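Long-range contacts in early 35 kDa protein (Autographa californica nucleopolyhedrovirus, PDB 1P35), which inhibits caspases and so blocks the apoptotic response of the infected insect host cell, and also suppresses the host's antiviral RNA interference: residues Ser201-Gly206 against Ile293-Lys298; Val196-Ser201 against Ser274-Val279; Thr13-Cys18 against Val177-Ala182; Lys22-Leu27 against Glu169-Gly174. One frame throughout, in Å; residues are numbered along the deposited sequence.

Overall arrangement
From the N terminus, strand 10-21 supplies Thr13-Cys18 and, after a tight turn, strand 24-33 supplies Lys22-Leu27. Contact 4 closes first, when Glu169-Gly174 returns to strand 24-33 after a long excursion that includes the inhibitor's own reactive-site loop; contact 3 closes just after it, through Val177-Ala182, and so encloses contact 4. Strand 191-199 and the loop after it then open contacts 2 and 1, which share Ser201. Ser274-Val279 closes contact 2 and the C-terminal Ile293-Lys298 closes contact 1, so these two cross. Arg25 in contact 4 touches residues of all three others, and strand 292-295 pairs with strand 176-179, joining contacts 1 and 3.

Contact 1: Ser201-Gly206 against Ile293-Lys298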
# COMPACT_ATOMS: atom_id res chain seq x y z
N SER A 201 -25.13 -0.13 6.38
CA SER A 201 -26.44 -0.51 6.88
C SER A 201 -27.01 0.56 7.79
O SER A 201 -27.55 0.25 8.85
CB SER A 201 -26.38 -1.84 7.63
OG SER A 201 -25.58 -2.77 6.91
N VAL A 202 -26.88 1.82 7.36
CA VAL A 202 -27.38 2.95 8.14
C VAL A 202 -28.31 3.87 7.41
O VAL A 202 -28.21 4.04 6.23
CB VAL A 202 -26.23 3.82 8.77
CG1 VAL A 202 -25.64 3.05 9.92
CG2 VAL A 202 -25.12 4.15 7.69
N GLN A 203 -29.26 4.43 8.14
CA GLN A 203 -30.21 5.36 7.58
C GLN A 203 -29.62 6.77 7.51
O GLN A 203 -28.79 7.16 8.33
CB GLN A 203 -31.47 5.40 8.46
CG GLN A 203 -32.35 4.16 8.40
CD GLN A 203 -33.53 4.26 9.35
OE1 GLN A 203 -34.21 5.29 9.39
NE2 GLN A 203 -33.77 3.21 10.12
N PHE A 204 -30.07 7.52 6.54
CA PHE A 204 -29.64 8.90 6.35
C PHE A 204 -30.24 9.80 7.41
O PHE A 204 -31.40 9.63 7.80
CB PHE A 204 -30.10 9.39 4.98
CG PHE A 204 -29.55 10.71 4.59
CD1 PHE A 204 -28.18 10.89 4.42
CD2 PHE A 204 -30.41 11.79 4.36
CE1 PHE A 204 -27.66 12.10 4.01
CE2 PHE A 204 -29.90 13.02 3.95
CZ PHE A 204 -28.52 13.17 3.77
N ASP A 205 -29.45 10.76 7.90
CA ASP A 205 -29.97 11.74 8.86
C ASP A 205 -29.45 13.10 8.38
O ASP A 205 -28.42 13.63 8.86
CB ASP A 205 -29.51 11.43 10.29
CG ASP A 205 -30.21 12.33 11.34
OD1 ASP A 205 -30.66 13.44 11.00
OD2 ASP A 205 -30.29 11.91 12.51
N GLY A 206 -30.16 13.65 7.40
CA GLY A 206 -29.78 14.93 6.82
C GLY A 206 -29.62 16.02 7.85
O GLY A 206 -28.64 16.75 7.86
N ILE A 293 -24.94 9.66 15.84
CA ILE A 293 -25.73 8.49 16.27
C ILE A 293 -26.79 8.25 15.21
O ILE A 293 -27.57 9.17 14.88
CB ILE A 293 -26.29 8.79 17.72
CG1 ILE A 293 -25.07 9.05 18.65
CG2 ILE A 293 -27.10 7.59 18.28
CD1 ILE A 293 -25.31 9.24 20.16
N LEU A 294 -26.79 7.05 14.61
CA LEU A 294 -27.77 6.72 13.54
C LEU A 294 -28.60 5.48 13.82
O LEU A 294 -28.30 4.72 14.74
CB LEU A 294 -27.02 6.50 12.21
CG LEU A 294 -26.20 7.74 11.85
CD1 LEU A 294 -25.10 7.38 10.91
CD2 LEU A 294 -27.14 8.88 11.35
N ASN A 295 -29.63 5.28 13.00
CA ASN A 295 -30.47 4.09 13.07
C ASN A 295 -29.94 3.13 12.00
O ASN A 295 -29.53 3.57 10.91
CB ASN A 295 -31.95 4.41 12.76
CG ASN A 295 -32.62 5.24 13.86
OD1 ASN A 295 -32.58 4.86 15.02
ND2 ASN A 295 -33.23 6.35 13.48
N THR A 296 -29.89 1.85 12.34
CA THR A 296 -29.42 0.82 11.42
C THR A 296 -30.61 0.45 10.53
O THR A 296 -31.74 0.87 10.79
CB THR A 296 -28.94 -0.44 12.20
OG1 THR A 296 -29.98 -0.91 13.06
CG2 THR A 296 -27.80 -0.09 13.09
N ILE A 297 -30.37 -0.31 9.48
CA ILE A 297 -31.45 -0.78 8.61
C ILE A 297 -32.17 -1.89 9.42
O ILE A 297 -31.50 -2.70 10.08
CB ILE A 297 -30.89 -1.34 7.29
CG1 ILE A 297 -30.08 -0.26 6.57
CG2 ILE A 297 -32.02 -1.83 6.41
CD1 ILE A 297 -30.85 1.03 6.30
N LYS A 298 -33.51 -1.95 9.37
CA LYS A 298 -34.28 -2.93 10.17
C LYS A 298 -34.41 -4.44 9.77
O LYS A 298 -34.23 -5.32 10.63
CB LYS A 298 -35.71 -2.41 10.42
CG LYS A 298 -35.86 -1.10 11.22
CD LYS A 298 -35.49 0.14 10.39
CE LYS A 298 -35.80 1.45 11.13
NZ LYS A 298 -35.03 1.64 12.40
O HOH W 1 -30.11 7.16 11.05
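Gln203 meets Asn295 with both its backbone and its side chain. Its N donates to Asn295 O over 2.9 Å, with a nearly straight N-H...O angle of 174°. Because CG is turned beside the backbone N (chi1 -71°) and the chain beyond it is extended, the side-chain amide passes over Asn295, with Gln203 CD 3.8 Å from Asn295 CB. NE2 is also directed at Thr296 O, but that bond is less certain, since the amide nitrogen is modelled too close to the poorly ordered Lys298. A water joins the two residues a second time, donating to Gln203 O (3.0 Å) and accepting from Asn295 N (2.8 Å).

Val202 and Thr296 form a single beta bridge, their CA atoms 4.4 Å apart, between the Gln203 N to Asn295 O bond and one from Ile297 N to Ser201 O. It fastens the loop that leads from strand 191-199 into helix 206-215 to the C-terminal tail, just beyond the strand 292-295 that pairs with strand 176-179.

Ile297 N approaches Ser201 O, 2.9 Å away, from above the carbonyl plane, 49° out of it. The side chain of Ile297 follows the same peptide: CG1 rests 3.4 Å from Ser201 C, and CD1 reaches on to Gln203 CG. Leu294 fills the other end of the contact. Its CD1 faces Val202 CB, while CD2 lies 3.6 Å from CB of Asp205, whose carboxylate caps helix 206-215 at Gln208 N.

Contact 2: Val196-Ser201 against Ser274-Val279; sequences VAYVDS and SKVLYV
Ala197 and Val279 exchange a pair of backbone hydrogen bonds, Ala197 N to Val279 O at 2.9 Å and Val279 N to Ala197 O at 2.8 Å. Two residues further along, Val199 N gives to Leu277 O, in the plane of that carbonyl, at 3.0 Å, and Leu277 N returns a bond to Val199 O at 2.8 Å. The intervening Tyr198 and Tyr278 form a non-hydrogen-bonded pair. The backbone of Tyr198 bonds instead to Ile15 and Asp17 of strand 10-21, and that of Val196 to Thr13 and Ile15.

Strand 191-199 therefore lies between two neighbours, parallel to 10-21 and antiparallel to 276-282, in a mixed sheet. Lys275 and Val276 both lie opposite Asp271 in a G1 beta bulge. Lys275 has the positive phi of 73° that suits such a bulge, and its NZ bonds to Lys272 O.

Ser201 N donates to a water 2.8 Å away, which in turn donates to Ser274 O. The hydroxyl of Ser201 donates to Asp200 OD1 over 3.0 Å, meeting the carboxylate from above its plane. That same oxygen accepts from Gln19 N.

On the tyrosine side of the sheet, Val276 CG1 sits over the Tyr198 ring in a CH-pi contact, 3.9 Å from the centroid and 21° off the ring normal, and it also overlies the rim of the Tyr278 ring. The two rings stand almost perpendicular, with Tyr198 CD2 3.7 Å from Tyr278 CE2. The opposite face carries Ala197, Val199, Leu277 and Val279.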
# COMPACT_ATOMS: atom_id res chain seq x y z
N VAL A 196 -11.64 9.78 9.29
CA VAL A 196 -12.44 9.32 8.16
C VAL A 196 -13.16 8.10 8.74
O VAL A 196 -12.64 7.44 9.66
CB VAL A 196 -11.59 8.90 6.88
CG1 VAL A 196 -10.85 10.11 6.31
CG2 VAL A 196 -10.56 7.86 7.24
N ALA A 197 -14.39 7.86 8.26
CA ALA A 197 -15.20 6.75 8.68
C ALA A 197 -16.04 6.20 7.52
O ALA A 197 -16.46 6.91 6.58
CB ALA A 197 -16.12 7.15 9.83
N TYR A 198 -16.23 4.89 7.59
CA TYR A 198 -17.01 4.14 6.64
C TYR A 198 -18.02 3.39 7.54
O TYR A 198 -17.60 2.66 8.44
CB TYR A 198 -16.07 3.14 5.88
CG TYR A 198 -16.79 2.20 4.94
CD1 TYR A 198 -17.56 1.15 5.44
CD2 TYR A 198 -16.72 2.38 3.54
CE1 TYR A 198 -18.25 0.28 4.60
CE2 TYR A 198 -17.39 1.51 2.67
CZ TYR A 198 -18.16 0.45 3.21
OH TYR A 198 -18.74 -0.49 2.39
N VAL A 199 -19.33 3.58 7.32
CA VAL A 199 -20.36 2.91 8.18
C VAL A 199 -21.48 2.43 7.27
O VAL A 199 -22.05 3.24 6.55
CB VAL A 199 -21.00 3.88 9.22
CG1 VAL A 199 -21.87 3.06 10.18
CG2 VAL A 199 -19.91 4.66 10.01
N ASP A 200 -21.79 1.13 7.30
CA ASP A 200 -22.83 0.59 6.41
C ASP A 200 -24.09 0.20 7.15
O ASP A 200 -24.14 0.24 8.37
CB ASP A 200 -22.32 -0.59 5.57
CG ASP A 200 -22.05 -1.88 6.38
OD1 ASP A 200 -22.71 -2.15 7.38
OD2 ASP A 200 -21.17 -2.67 5.93
N SER A 201 -25.13 -0.13 6.38
CA SER A 201 -26.44 -0.51 6.88
C SER A 201 -27.01 0.56 7.79
O SER A 201 -27.55 0.25 8.85
CB SER A 201 -26.38 -1.84 7.63
OG SER A 201 -25.58 -2.77 6.91
N SER A 274 -26.48 1.76 -1.63
CA SER A 274 -25.78 0.77 -0.81
C SER A 274 -26.08 0.90 0.71
O SER A 274 -25.86 -0.04 1.49
CB SER A 274 -24.26 0.88 -1.04
OG SER A 274 -23.75 2.17 -0.72
N LYS A 275 -26.61 2.05 1.13
CA LYS A 275 -26.88 2.29 2.56
C LYS A 275 -25.55 2.51 3.30
O LYS A 275 -25.42 2.19 4.49
CB LYS A 275 -27.60 1.10 3.22
CG LYS A 275 -28.83 0.63 2.50
CD LYS A 275 -29.77 1.76 2.17
CE LYS A 275 -30.86 1.27 1.24
NZ LYS A 275 -31.64 2.38 0.64
N VAL A 276 -24.57 3.05 2.58
CA VAL A 276 -23.26 3.31 3.15
C VAL A 276 -23.00 4.81 3.32
O VAL A 276 -23.30 5.64 2.44
CB VAL A 276 -22.12 2.71 2.26
CG1 VAL A 276 -20.80 2.93 2.94
CG2 VAL A 276 -22.35 1.21 2.05
N LEU A 277 -22.41 5.11 4.47
CA LEU A 277 -22.07 6.45 4.86
C LEU A 277 -20.53 6.65 4.83
O LEU A 277 -19.79 5.85 5.41
CB LEU A 277 -22.55 6.71 6.29
CG LEU A 277 -22.19 8.16 6.68
CD1 LEU A 277 -22.99 9.16 5.78
CD2 LEU A 277 -22.48 8.40 8.13
N TYR A 278 -20.06 7.70 4.18
CA TYR A 278 -18.63 7.99 4.18
C TYR A 278 -18.48 9.32 4.88
O TYR A 278 -19.25 10.28 4.62
CB TYR A 278 -18.09 8.12 2.77
CG TYR A 278 -18.35 6.93 1.87
CD1 TYR A 278 -19.57 6.79 1.23
CD2 TYR A 278 -17.38 5.92 1.71
CE1 TYR A 278 -19.84 5.68 0.43
CE2 TYR A 278 -17.62 4.78 0.91
CZ TYR A 278 -18.84 4.68 0.28
OH TYR A 278 -19.07 3.59 -0.49
N VAL A 279 -17.51 9.39 5.79
CA VAL A 279 -17.31 10.63 6.50
C VAL A 279 -15.84 11.02 6.45
O VAL A 279 -14.95 10.17 6.61
CB VAL A 279 -17.70 10.52 7.97
CG1 VAL A 279 -17.65 11.88 8.62
CG2 VAL A 279 -19.08 9.90 8.12
O HOH W 2 -25.05 -1.32 3.87

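Contact 3: Thr13-Cys18 against Val177-Ala182. With PO4 (phosphate ion), chain D; EDO (1,2-ethanediol), chain G.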
# COMPACT_ATOMS: atom_id res chain seq x y z
N THR A 13 -7.25 9.36 12.64
CA THR A 13 -8.15 8.35 13.14
C THR A 13 -8.96 7.80 11.95
O THR A 13 -9.50 8.55 11.14
CB THR A 13 -9.06 8.94 14.26
OG1 THR A 13 -8.24 9.40 15.35
CG2 THR A 13 -10.02 7.90 14.81
N ILE A 14 -9.01 6.48 11.86
CA ILE A 14 -9.74 5.78 10.81
C ILE A 14 -10.72 4.82 11.48
O ILE A 14 -10.32 4.03 12.33
CB ILE A 14 -8.76 5.01 9.92
CG1 ILE A 14 -7.69 6.00 9.41
CG2 ILE A 14 -9.47 4.42 8.73
CD1 ILE A 14 -6.64 5.37 8.51
N ILE A 15 -11.97 4.84 11.03
CA ILE A 15 -13.02 4.07 11.63
C ILE A 15 -13.86 3.37 10.61
O ILE A 15 -14.11 3.92 9.54
CB ILE A 15 -13.99 5.01 12.39
CG1 ILE A 15 -13.25 5.71 13.52
CG2 ILE A 15 -15.26 4.26 12.82
CD1 ILE A 15 -14.13 6.85 14.16
N ARG A 16 -14.29 2.16 10.96
CA ARG A 16 -15.19 1.41 10.10
C ARG A 16 -16.12 0.68 11.05
O ARG A 16 -15.69 0.13 12.08
CB ARG A 16 -14.47 0.38 9.22
CG ARG A 16 -15.36 -0.09 8.10
CD ARG A 16 -14.81 -1.31 7.30
NE ARG A 16 -14.76 -2.48 8.16
CZ ARG A 16 -14.30 -3.67 7.82
NH1 ARG A 16 -13.81 -3.89 6.60
NH2 ARG A 16 -14.34 -4.66 8.71
N ASP A 17 -17.41 0.68 10.73
CA ASP A 17 -18.39 0.01 11.56
C ASP A 17 -19.40 -0.58 10.58
O ASP A 17 -20.04 0.16 9.85
CB ASP A 17 -19.04 1.00 12.53
CG ASP A 17 -20.01 0.34 13.49
OD1 ASP A 17 -21.02 -0.20 13.01
OD2 ASP A 17 -19.77 0.39 14.72
N CYS A 18 -19.51 -1.91 10.58
CA CYS A 18 -20.37 -2.62 9.65
C CYS A 18 -21.30 -3.63 10.35
O CYS A 18 -20.97 -4.12 11.44
CB CYS A 18 -19.49 -3.37 8.61
SG CYS A 18 -18.29 -2.39 7.63
N VAL A 177 -26.40 2.85 16.09
CA VAL A 177 -24.96 2.77 15.89
C VAL A 177 -24.40 4.12 16.32
O VAL A 177 -24.92 5.16 15.98
CB VAL A 177 -24.51 2.68 14.45
CG1 VAL A 177 -23.03 2.25 14.41
CG2 VAL A 177 -25.40 1.81 13.69
N ILE A 178 -23.30 4.10 17.05
CA ILE A 178 -22.68 5.33 17.47
C ILE A 178 -21.30 5.41 16.79
O ILE A 178 -20.48 4.52 16.95
CB ILE A 178 -22.54 5.30 18.99
CG1 ILE A 178 -23.92 5.24 19.62
CG2 ILE A 178 -21.72 6.49 19.49
CD1 ILE A 178 -23.93 5.20 21.16
N VAL A 179 -21.04 6.44 15.98
CA VAL A 179 -19.73 6.58 15.35
C VAL A 179 -19.04 7.50 16.35
O VAL A 179 -19.42 8.64 16.54
CB VAL A 179 -19.81 7.23 14.01
CG1 VAL A 179 -18.49 7.06 13.32
CG2 VAL A 179 -20.97 6.60 13.16
N PRO A 180 -18.02 7.00 17.02
CA PRO A 180 -17.30 7.78 18.04
C PRO A 180 -16.39 8.92 17.62
O PRO A 180 -15.16 8.80 17.69
CB PRO A 180 -16.56 6.68 18.82
CG PRO A 180 -16.17 5.72 17.73
CD PRO A 180 -17.49 5.61 16.92
N PHE A 181 -16.98 10.03 17.19
CA PHE A 181 -16.17 11.18 16.79
C PHE A 181 -15.80 12.07 17.96
O PHE A 181 -14.80 12.79 17.88
CB PHE A 181 -16.91 12.05 15.74
CG PHE A 181 -17.09 11.38 14.42
CD1 PHE A 181 -16.02 10.78 13.78
CD2 PHE A 181 -18.33 11.40 13.78
CE1 PHE A 181 -16.16 10.21 12.52
CE2 PHE A 181 -18.49 10.82 12.51
CZ PHE A 181 -17.38 10.22 11.88
N ALA A 182 -16.58 12.05 19.04
CA ALA A 182 -16.27 12.96 20.16
C ALA A 182 -14.91 12.77 20.85
O ALA A 182 -14.36 11.64 20.94
CB ALA A 182 -17.43 12.92 21.23
P PO4 D . -13.44 -7.80 6.23
O1 PO4 D . -14.19 -7.71 7.56
O2 PO4 D . -12.82 -9.18 6.14
O3 PO4 D . -14.39 -7.59 5.06
O4 PO4 D . -12.40 -6.72 6.21
C1 EDO G . -12.93 -0.91 3.31
O1 EDO G . -12.72 -1.60 2.04
C2 EDO G . -14.35 -1.00 3.76
O2 EDO G . -14.63 -2.34 4.09
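Ile15 packs against the bend that ends strand 176-179, an inverse gamma turn centred on Pro180 and closed by Phe181 N donating to Val179 O at 2.9 Å. The two segments share no hydrogen bond. Strand 10-21 instead presents alternate side chains, Ile15 and Asp17, to the short sheet formed by strands 176-179 and 292-295, in the buried interior of the protein.

The CB of Ile15 points toward Val177-Ala182 and parts into two branches. CG2, held anti to the backbone N, comes 4.3 Å from Val179 CG1. The other branch runs from CG1, which lies beside the backbone N (chi1 -62°), in an extended line that carries CD1 up against the turn. There CD1 lies 4.2 Å from Pro180 O and is close to Pro180 CG as well. The same methyl also meets Phe181 CE1, at 4.3 Å, approaching the ring obliquely.

Asp17 and Val177 come at each other from opposite directions, with Val177 CG1 3.5 Å from Asp17 OD1. This buried carboxylate is kept in place by a salt bridge from Arg25 to OD1 and by the hydroxyl of Tyr170 at OD2, partners that would be expected to favour its charged form.

Arg16 points away from the contact, and its guanidinium salt-bridges Glu26. It also binds a phosphate, probably from the crystallisation liquor, which is held as well by Lys58 of the same chain and by Arg79 of the second subunit. Arg16 NH2 donates to its O1 at 3.3 Å, and Arg16 NH1 donates to its O4 at 3.2 Å, in the guanidinium plane.

Contact 4: Lys22-Leu27 against Glu169-Gly174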
# COMPACT_ATOMS: atom_id res chain seq x y z
N LYS A 22 -27.83 -9.80 11.66
CA LYS A 22 -28.99 -9.14 12.23
C LYS A 22 -28.79 -8.58 13.66
O LYS A 22 -29.46 -7.61 14.03
CB LYS A 22 -30.23 -10.08 12.18
CG LYS A 22 -31.53 -9.40 12.60
CD LYS A 22 -32.78 -10.25 12.34
CE LYS A 22 -34.07 -9.50 12.73
NZ LYS A 22 -35.35 -10.22 12.34
N GLN A 23 -27.90 -9.15 14.48
CA GLN A 23 -27.73 -8.58 15.82
C GLN A 23 -26.31 -8.32 16.24
O GLN A 23 -26.02 -8.22 17.42
CB GLN A 23 -28.34 -9.44 16.91
CG GLN A 23 -27.78 -10.81 17.04
CD GLN A 23 -28.60 -11.77 16.23
OE1 GLN A 23 -29.77 -11.53 16.03
NE2 GLN A 23 -28.00 -12.87 15.78
N THR A 24 -25.44 -8.20 15.26
CA THR A 24 -24.05 -7.96 15.54
C THR A 24 -23.50 -6.96 14.54
O THR A 24 -23.90 -6.96 13.36
CB THR A 24 -23.22 -9.27 15.42
OG1 THR A 24 -23.91 -10.36 16.08
CG2 THR A 24 -21.83 -9.07 16.02
N ARG A 25 -22.58 -6.12 15.01
CA ARG A 25 -21.91 -5.16 14.13
C ARG A 25 -20.45 -5.15 14.57
O ARG A 25 -20.14 -5.61 15.68
CB ARG A 25 -22.53 -3.73 14.22
CG ARG A 25 -23.95 -3.60 13.69
CD ARG A 25 -24.45 -2.14 13.77
NE ARG A 25 -23.59 -1.23 13.01
CZ ARG A 25 -23.84 -0.82 11.76
NH1 ARG A 25 -24.93 -1.24 11.13
NH2 ARG A 25 -23.01 -0.01 11.14
N GLU A 26 -19.56 -4.68 13.70
CA GLU A 26 -18.14 -4.63 14.04
C GLU A 26 -17.57 -3.20 13.92
O GLU A 26 -17.88 -2.46 12.98
CB GLU A 26 -17.33 -5.59 13.16
CG GLU A 26 -15.82 -5.54 13.42
CD GLU A 26 -15.02 -6.23 12.31
OE1 GLU A 26 -15.12 -5.80 11.16
OE2 GLU A 26 -14.28 -7.21 12.59
N LEU A 27 -16.79 -2.83 14.92
CA LEU A 27 -16.15 -1.55 14.95
C LEU A 27 -14.64 -1.77 14.82
O LEU A 27 -14.07 -2.54 15.58
CB LEU A 27 -16.42 -0.83 16.28
CG LEU A 27 -15.58 0.46 16.34
CD1 LEU A 27 -16.13 1.45 15.30
CD2 LEU A 27 -15.65 1.12 17.73
N GLU A 169 -16.53 -7.06 17.82
CA GLU A 169 -17.93 -7.16 17.45
C GLU A 169 -18.78 -6.85 18.67
O GLU A 169 -18.41 -7.15 19.80
CB GLU A 169 -18.30 -8.56 16.96
CG GLU A 169 -17.94 -8.81 15.53
CD GLU A 169 -18.06 -10.25 15.14
OE1 GLU A 169 -19.07 -10.86 15.51
OE2 GLU A 169 -17.17 -10.77 14.44
N TYR A 170 -19.90 -6.20 18.44
CA TYR A 170 -20.79 -5.90 19.54
C TYR A 170 -22.25 -6.13 19.08
O TYR A 170 -22.53 -6.32 17.87
CB TYR A 170 -20.57 -4.46 20.03
CG TYR A 170 -20.85 -3.39 18.98
CD1 TYR A 170 -20.04 -3.25 17.86
CD2 TYR A 170 -21.92 -2.50 19.12
CE1 TYR A 170 -20.30 -2.25 16.89
CE2 TYR A 170 -22.19 -1.51 18.16
CZ TYR A 170 -21.40 -1.39 17.06
OH TYR A 170 -21.80 -0.57 16.05
N ASN A 171 -23.15 -6.13 20.06
CA ASN A 171 -24.59 -6.34 19.85
C ASN A 171 -25.34 -5.04 20.14
O ASN A 171 -25.70 -4.75 21.27
CB ASN A 171 -25.02 -7.46 20.77
CG ASN A 171 -24.32 -8.73 20.44
OD1 ASN A 171 -23.58 -9.30 21.25
ND2 ASN A 171 -24.50 -9.18 19.18
N PRO A 172 -25.67 -4.28 19.09
CA PRO A 172 -26.38 -2.98 19.16
C PRO A 172 -27.70 -3.03 19.92
O PRO A 172 -28.52 -3.91 19.71
CB PRO A 172 -26.61 -2.62 17.69
CG PRO A 172 -25.56 -3.44 16.96
CD PRO A 172 -25.57 -4.73 17.69
N ILE A 173 -27.89 -2.11 20.85
CA ILE A 173 -29.18 -2.09 21.52
C ILE A 173 -30.08 -1.24 20.59
O ILE A 173 -29.68 -0.19 20.09
CB ILE A 173 -29.11 -1.46 22.95
CG1 ILE A 173 -28.33 -2.34 23.96
CG2 ILE A 173 -30.49 -1.16 23.41
CD1 ILE A 173 -28.54 -3.92 23.85
N GLY A 174 -31.26 -1.76 20.28
CA GLY A 174 -32.23 -1.04 19.46
C GLY A 174 -31.99 -0.37 18.11
O GLY A 174 -32.44 0.76 17.93
O HOH W 3 -28.33 -6.80 18.90
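Arg25 and Tyr170 form an antiparallel hydrogen-bonded pair, with Arg25 N to Tyr170 O at 2.9 Å and Tyr170 N to Arg25 O at 2.8 Å, followed by Glu26 and Glu169 as a non-hydrogen-bonded pair. The Tyr170 ring leans over the neighbouring strand. Its CG sits between the backbone N and the carbonyl carbon (chi1 61°), which brings CD1 to 3.2 Å from Arg25 O and leaves CE1 beside Leu27 CB. The Arg25 side chain runs alongside in the same direction, with Tyr170 OH at the edge of its guanidinium and the two planes 67° apart. Across its aliphatic part lies Pro172, whose CG is 3.6 Å from Arg25 CD.

Strand 24-33 is the second arm of the hairpin begun by strand 10-21, and strand 164-170 extends the sheet on its far side. The guanidinium of Arg25 crosses back to the first arm, where it also binds Gln19, and reaches Asp200 O.

On the face of Glu26 and Glu169, Glu169 OE1, which salt-bridges Arg53, is 3.3 Å from Thr24 CG2. The two glutamates, their OE2 atoms 4.9 Å apart, would repel each other if both are charged, an effect probably eased by Lys58 at Glu26 and by Arg53. Near the turn, a water donates to Gln23 O at 3.1 Å and to Pro172 O at 3.0 Å. Gln23 O also lies in the amide plane of Asn171, facing ND2, although the modelled separation is doubtfully short.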